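Local coordinates for protein racemase (Pseudovibrio sp. JE062, PDB 3MKC) that belongs to the mandelate racemase / muconate lactonizing enzyme family of the enolase superfamily, pairing an N-terminal capping domain with a TIM-barrel-like domain in one chain, at residues L122-A126 and Y127-G131; R196-R199 and G200-G203. All blocks are in the same frame, centred on the assembly; numbering follows the deposited sequence.

Contact 1 (L122-A126 and Y127-G131)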
ATOM      1  N   LEU A 122      10.601   1.080 -22.483  1.00 20.23           N
ATOM      2  CA  LEU A 122       9.612   1.335 -23.519  1.00 19.40           C
ATOM      3  C   LEU A 122       9.186   2.792 -23.625  1.00 19.81           C
ATOM      4  O   LEU A 122       8.445   3.164 -24.538  1.00 19.77           O
ATOM      5  CB  LEU A 122       8.377   0.468 -23.271  1.00 19.79           C
ATOM      6  CG  LEU A 122       8.599  -1.044 -23.314  1.00 19.08           C
ATOM      7  CD1 LEU A 122       7.367  -1.762 -22.769  1.00 21.22           C
ATOM      8  CD2 LEU A 122       8.889  -1.473 -24.735  1.00 20.35           C
ATOM      9  N   GLY A 123       9.647   3.612 -22.690  1.00 19.79           N
ATOM     10  CA  GLY A 123       9.287   5.014 -22.708  1.00 20.66           C
ATOM     11  C   GLY A 123       7.800   5.232 -22.499  1.00 21.63           C
ATOM     12  O   GLY A 123       7.196   6.085 -23.146  1.00 19.92           O
ATOM     13  N   VAL A 124       7.205   4.450 -21.602  1.00 20.71           N
ATOM     14  CA  VAL A 124       5.781   4.587 -21.312  1.00 21.14           C
ATOM     15  C   VAL A 124       5.558   4.511 -19.809  1.00 19.42           C
ATOM     16  O   VAL A 124       6.259   3.781 -19.106  1.00 19.23           O
ATOM     17  CB  VAL A 124       4.947   3.481 -21.996  1.00 21.40           C
ATOM     18  CG1 VAL A 124       5.196   3.497 -23.491  1.00 22.07           C
ATOM     19  CG2 VAL A 124       5.291   2.115 -21.416  1.00 22.94           C
ATOM     20  N   PRO A 125       4.587   5.279 -19.291  1.00 19.45           N
ATOM     21  CA  PRO A 125       4.293   5.277 -17.855  1.00 18.47           C
ATOM     22  C   PRO A 125       3.813   3.905 -17.405  1.00 17.57           C
ATOM     23  O   PRO A 125       3.233   3.156 -18.190  1.00 17.26           O
ATOM     24  CB  PRO A 125       3.212   6.346 -17.717  1.00 19.95           C
ATOM     25  CG  PRO A 125       2.543   6.331 -19.059  1.00 23.31           C
ATOM     26  CD  PRO A 125       3.702   6.210 -20.010  1.00 19.96           C
ATOM     27  N   ALA A 126       4.057   3.588 -16.142  1.00 17.22           N
ATOM     28  CA  ALA A 126       3.666   2.297 -15.592  1.00 17.99           C
ATOM     29  C   ALA A 126       2.185   1.961 -15.761  1.00 18.30           C
ATOM     30  O   ALA A 126       1.847   0.839 -16.125  1.00 18.20           O
ATOM     31  CB  ALA A 126       4.054   2.224 -14.120  1.00 17.95           C
ATOM     32  N   TYR A 127       1.300   2.921 -15.503  1.00 16.51           N
ATOM     33  CA  TYR A 127      -0.127   2.647 -15.614  1.00 16.66           C
ATOM     34  C   TYR A 127      -0.559   2.183 -17.006  1.00 16.42           C
ATOM     35  O   TYR A 127      -1.581   1.502 -17.149  1.00 16.22           O
ATOM     36  CB  TYR A 127      -0.943   3.868 -15.152  1.00 17.20           C
ATOM     37  CG  TYR A 127      -1.078   4.984 -16.163  1.00 17.00           C
ATOM     38  CD1 TYR A 127      -2.032   4.918 -17.170  1.00 18.20           C
ATOM     39  CD2 TYR A 127      -0.241   6.101 -16.120  1.00 18.75           C
ATOM     40  CE1 TYR A 127      -2.159   5.924 -18.112  1.00 17.01           C
ATOM     41  CE2 TYR A 127      -0.360   7.121 -17.060  1.00 17.20           C
ATOM     42  CZ  TYR A 127      -1.323   7.024 -18.053  1.00 19.22           C
ATOM     43  OH  TYR A 127      -1.464   8.026 -18.982  1.00 18.67           O
ATOM     44  N   GLN A 128       0.213   2.520 -18.037  1.00 15.04           N
ATOM     45  CA  GLN A 128      -0.149   2.085 -19.380  1.00 16.78           C
ATOM     46  C   GLN A 128       0.220   0.618 -19.566  1.00 16.64           C
ATOM     47  O   GLN A 128      -0.459  -0.104 -20.287  1.00 19.67           O
ATOM     48  CB  GLN A 128       0.528   2.953 -20.439  1.00 18.27           C
ATOM     49  CG  GLN A 128       0.091   4.406 -20.359  1.00 20.05           C
ATOM     50  CD  GLN A 128       0.478   5.212 -21.580  1.00 22.44           C
ATOM     51  OE1 GLN A 128       1.526   4.987 -22.180  1.00 20.60           O
ATOM     52  NE2 GLN A 128      -0.366   6.171 -21.946  1.00 21.94           N
ATOM     53  N   LEU A 129       1.285   0.178 -18.903  1.00 17.77           N
ATOM     54  CA  LEU A 129       1.686  -1.223 -18.983  1.00 19.04           C
ATOM     55  C   LEU A 129       0.631  -2.051 -18.243  1.00 19.71           C
ATOM     56  O   LEU A 129       0.447  -3.231 -18.528  1.00 21.76           O
ATOM     57  CB  LEU A 129       3.060  -1.445 -18.340  1.00 20.14           C
ATOM     58  CG  LEU A 129       4.259  -0.750 -18.997  1.00 21.64           C
ATOM     59  CD1 LEU A 129       5.542  -1.129 -18.249  1.00 20.89           C
ATOM     60  CD2 LEU A 129       4.358  -1.154 -20.461  1.00 21.68           C
ATOM     61  N   LEU A 130      -0.059  -1.425 -17.293  1.00 18.22           N
ATOM     62  CA  LEU A 130      -1.108  -2.116 -16.540  1.00 18.00           C
ATOM     63  C   LEU A 130      -2.468  -2.054 -17.240  1.00 18.56           C
ATOM     64  O   LEU A 130      -3.467  -2.525 -16.696  1.00 18.86           O
ATOM     65  CB  LEU A 130      -1.230  -1.543 -15.127  1.00 16.02           C
ATOM     66  CG  LEU A 130      -0.148  -1.964 -14.128  1.00 17.91           C
ATOM     67  CD1 LEU A 130      -0.092  -0.987 -12.967  1.00 17.10           C
ATOM     68  CD2 LEU A 130      -0.431  -3.376 -13.641  1.00 15.96           C
ATOM     69  N   GLY A 131      -2.515  -1.468 -18.436  1.00 16.87           N
ATOM     70  CA  GLY A 131      -3.773  -1.419 -19.169  1.00 18.61           C
ATOM     71  C   GLY A 131      -4.314  -0.059 -19.572  1.00 17.51           C
ATOM     72  O   GLY A 131      -5.289   0.024 -20.318  1.00 17.23           O
TER
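Leu122, the last residue of helix 102-122, and Leu129 meet through single methyl groups, CD1 of Leu122 lying 3.8 Å from CD2 of Leu129, so the end of that helix touches the short helix that follows. The chain leaves the long helix at Gly123, whose phi is positive (64°). Val124 then brings its CG2 to 3.5 Å from CD2 of Leu129, the two side chains meeting at about a right angle; chi1 of Val124 (-56°) sets that methyl between the backbone N and the carbonyl carbon. One methyl of Leu129 thus serves both earlier residues.

Pro125 packs against both Tyr127 and Gln128, which also touch each other. Its CG approaches CE2 of Tyr127 at 3.6 Å, obliquely to the ring, and the extended Gln128 chain runs past the same proline, placing OE1 of Gln128 3.3 Å from CD of Pro125. Gln128 CG also lies over one face of the Tyr127 ring, offset toward its rim. The carbonyl of Pro125 starts the new turn by accepting the amide of Gln128 (N to O 3.1 Å), with the donor well above the carbonyl plane.

This is a short loop joining helix 102-122 to the one-turn helix 126-129 within the N-terminal family region, and the second helix closes at Gly131 in a Schellman motif. Helix 319-331 lies against it: His327 ND1 is hydrogen-bonded to Tyr127 N, and Ala331 touches both Tyr127 and Leu130. At Ala126 the carbonyl is shared, holding Leu130 N in its plane at 3.2 Å from Ala126 O and Leu129 N by a weak, strongly bent bond, while the backbone of Ala126 also pairs with Gly373.

Contact 2 (R196-R199 and G200-G203)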
ATOM      1  N   ARG A 196     -17.145  10.826  17.167  1.00 22.03           N
ATOM      2  CA  ARG A 196     -18.211  11.795  16.979  1.00 23.34           C
ATOM      3  C   ARG A 196     -17.631  13.202  16.994  1.00 23.04           C
ATOM      4  O   ARG A 196     -18.077  14.079  16.247  1.00 23.07           O
ATOM      5  CB  ARG A 196     -19.264  11.648  18.077  1.00 24.21           C
ATOM      6  CG  ARG A 196     -20.212  10.494  17.841  1.00 27.36           C
ATOM      7  CD  ARG A 196     -21.143  10.259  19.020  1.00 28.41           C
ATOM      8  NE  ARG A 196     -22.124   9.233  18.696  1.00 27.86           N
ATOM      9  CZ  ARG A 196     -23.009   9.353  17.714  1.00 29.96           C
ATOM     10  NH1 ARG A 196     -23.029  10.455  16.977  1.00 29.22           N
ATOM     11  NH2 ARG A 196     -23.860   8.369  17.452  1.00 30.75           N
ATOM     12  N   GLU A 197     -16.626  13.415  17.838  1.00 23.95           N
ATOM     13  CA  GLU A 197     -16.002  14.730  17.932  1.00 24.49           C
ATOM     14  C   GLU A 197     -15.181  15.035  16.690  1.00 25.05           C
ATOM     15  O   GLU A 197     -15.207  16.155  16.184  1.00 24.54           O
ATOM     16  CB  GLU A 197     -15.115  14.820  19.178  1.00 25.33           C
ATOM     17  CG  GLU A 197     -15.894  14.703  20.473  1.00 28.20           C
ATOM     18  CD  GLU A 197     -16.995  15.742  20.582  1.00 30.03           C
ATOM     19  OE1 GLU A 197     -16.672  16.947  20.663  1.00 32.22           O
ATOM     20  OE2 GLU A 197     -18.183  15.353  20.582  1.00 31.25           O
ATOM     21  N   LEU A 198     -14.458  14.037  16.194  1.00 23.79           N
ATOM     22  CA  LEU A 198     -13.639  14.232  15.007  1.00 22.36           C
ATOM     23  C   LEU A 198     -14.511  14.482  13.789  1.00 21.50           C
ATOM     24  O   LEU A 198     -14.182  15.315  12.941  1.00 21.16           O
ATOM     25  CB  LEU A 198     -12.742  13.014  14.773  1.00 23.09           C
ATOM     26  CG  LEU A 198     -11.702  12.745  15.861  1.00 22.97           C
ATOM     27  CD1 LEU A 198     -10.800  11.594  15.441  1.00 22.82           C
ATOM     28  CD2 LEU A 198     -10.869  14.000  16.092  1.00 25.23           C
ATOM     29  N   ARG A 199     -15.622  13.757  13.695  1.00 21.19           N
ATOM     30  CA  ARG A 199     -16.537  13.934  12.579  1.00 20.62           C
ATOM     31  C   ARG A 199     -17.177  15.315  12.686  1.00 21.48           C
ATOM     32  O   ARG A 199     -17.460  15.959  11.675  1.00 20.56           O
ATOM     33  CB  ARG A 199     -17.624  12.856  12.600  1.00 21.18           C
ATOM     34  CG  ARG A 199     -18.757  13.101  11.610  1.00 21.95           C
ATOM     35  CD  ARG A 199     -18.230  13.255  10.192  1.00 24.12           C
ATOM     36  NE  ARG A 199     -18.525  12.096   9.357  1.00 21.32           N
ATOM     37  CZ  ARG A 199     -18.168  11.986   8.083  1.00 22.24           C
ATOM     38  NH1 ARG A 199     -17.495  12.963   7.490  1.00 21.73           N
ATOM     39  NH2 ARG A 199     -18.495  10.898   7.394  1.00 22.78           N
ATOM     40  N   GLY A 200     -17.401  15.762  13.918  1.00 22.48           N
ATOM     41  CA  GLY A 200     -17.996  17.070  14.130  1.00 24.13           C
ATOM     42  C   GLY A 200     -17.079  18.157  13.606  1.00 24.22           C
ATOM     43  O   GLY A 200     -17.529  19.128  13.003  1.00 25.69           O
ATOM     44  N   ILE A 201     -15.781  17.983  13.840  1.00 24.58           N
ATOM     45  CA  ILE A 201     -14.766  18.930  13.390  1.00 24.34           C
ATOM     46  C   ILE A 201     -14.624  18.891  11.872  1.00 25.15           C
ATOM     47  O   ILE A 201     -14.649  19.923  11.206  1.00 25.92           O
ATOM     48  CB  ILE A 201     -13.382  18.594  13.998  1.00 23.78           C
ATOM     49  CG1 ILE A 201     -13.432  18.723  15.516  1.00 24.01           C
ATOM     50  CG2 ILE A 201     -12.307  19.493  13.392  1.00 22.99           C
ATOM     51  CD1 ILE A 201     -12.150  18.298  16.208  1.00 25.12           C
ATOM     52  N   LEU A 202     -14.477  17.684  11.338  1.00 25.02           N
ATOM     53  CA  LEU A 202     -14.295  17.481   9.908  1.00 25.21           C
ATOM     54  C   LEU A 202     -15.483  17.880   9.039  1.00 25.34           C
ATOM     55  O   LEU A 202     -15.309  18.429   7.951  1.00 26.22           O
ATOM     56  CB  LEU A 202     -13.950  16.013   9.638  1.00 23.56           C
ATOM     57  CG  LEU A 202     -13.704  15.653   8.172  1.00 22.65           C
ATOM     58  CD1 LEU A 202     -12.493  16.421   7.658  1.00 20.47           C
ATOM     59  CD2 LEU A 202     -13.490  14.148   8.035  1.00 21.77           C
ATOM     60  N   GLY A 203     -16.690  17.607   9.515  1.00 26.97           N
ATOM     61  CA  GLY A 203     -17.863  17.924   8.725  1.00 26.30           C
ATOM     62  C   GLY A 203     -18.224  16.674   7.949  1.00 27.98           C
ATOM     63  O   GLY A 203     -17.445  15.724   7.908  1.00 27.56           O
TER
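Arg196 O to Gly200 N (3.0 Å) opens a run of four successive i to i+4 backbone bonds that carries helix 188-202 to its end, the last from Gly203 N to Arg199 O at 2.8 Å. Of these the bond from Leu202 N to Leu198 O is the straightest, with an N-H...O angle of 169°. Gly203 then leaves the helix with a phi of 94°, and its carbonyl turns back to be met by a side chain from the preceding turn.

That side chain is Arg199. It leaves the backbone with CG opposite the amide nitrogen (chi1 170°), then bends at chi2 and chi3, which brings the guanidinium alongside the last turn, next to the Gly203 carbonyl. NH1 of Arg199 donates to Gly203 O at 2.8 Å; the oxygen sits at the guanidinium edge, though somewhat tilted from its plane, and CD of Arg199 passes 3.5 Å from it. The same NH1 is bonded to Thr206 O, and NE to Leu232 O, with a weak bond from NH2 to Glu233 O. Several carbonyls thereby fix the rotation of this buried cation and probably stabilise its charge.

Ile201 reaches back along the helix, its CG1 3.2 Å from Glu197 O; its CD1 lies 4.5 Å from CD2 of Leu198, a loose apolar approach. Arg196 points its guanidinium elsewhere, into a salt bridge with Asp231.

In the beta-alpha-beta unit made by strand 175-179, helix 188-202 and strand 207-211, a crossover of the barrel domain, Leu198 and Leu202 turn to the sheet, touching Val178 and Val176 respectively and both meeting Met208. Ile201 instead packs on Leu165 and Glu166 of the adjacent helix 154-170, while Lys169 from that helix is hydrogen-bonded to Ile201 O.

Overall arrangement
Both contacts are local and illustrate how a chain leaves a helix through a glycine with positive phi, but they do so in different family regions. Contact 1 belongs to the N-terminal region and links a long helix to a very short one, whereas contact 2 finishes a helix on the outside of the barrel. Their centres are 40 Å apart and their nearest atoms about 28 Å, so they do not touch, and contact 1 is complete before contact 2 begins along the chain. Neither is central: they lie about 19 and 26 Å from the centre of the chain. Contact 1 nevertheless meets the barrel region through helix 319-331.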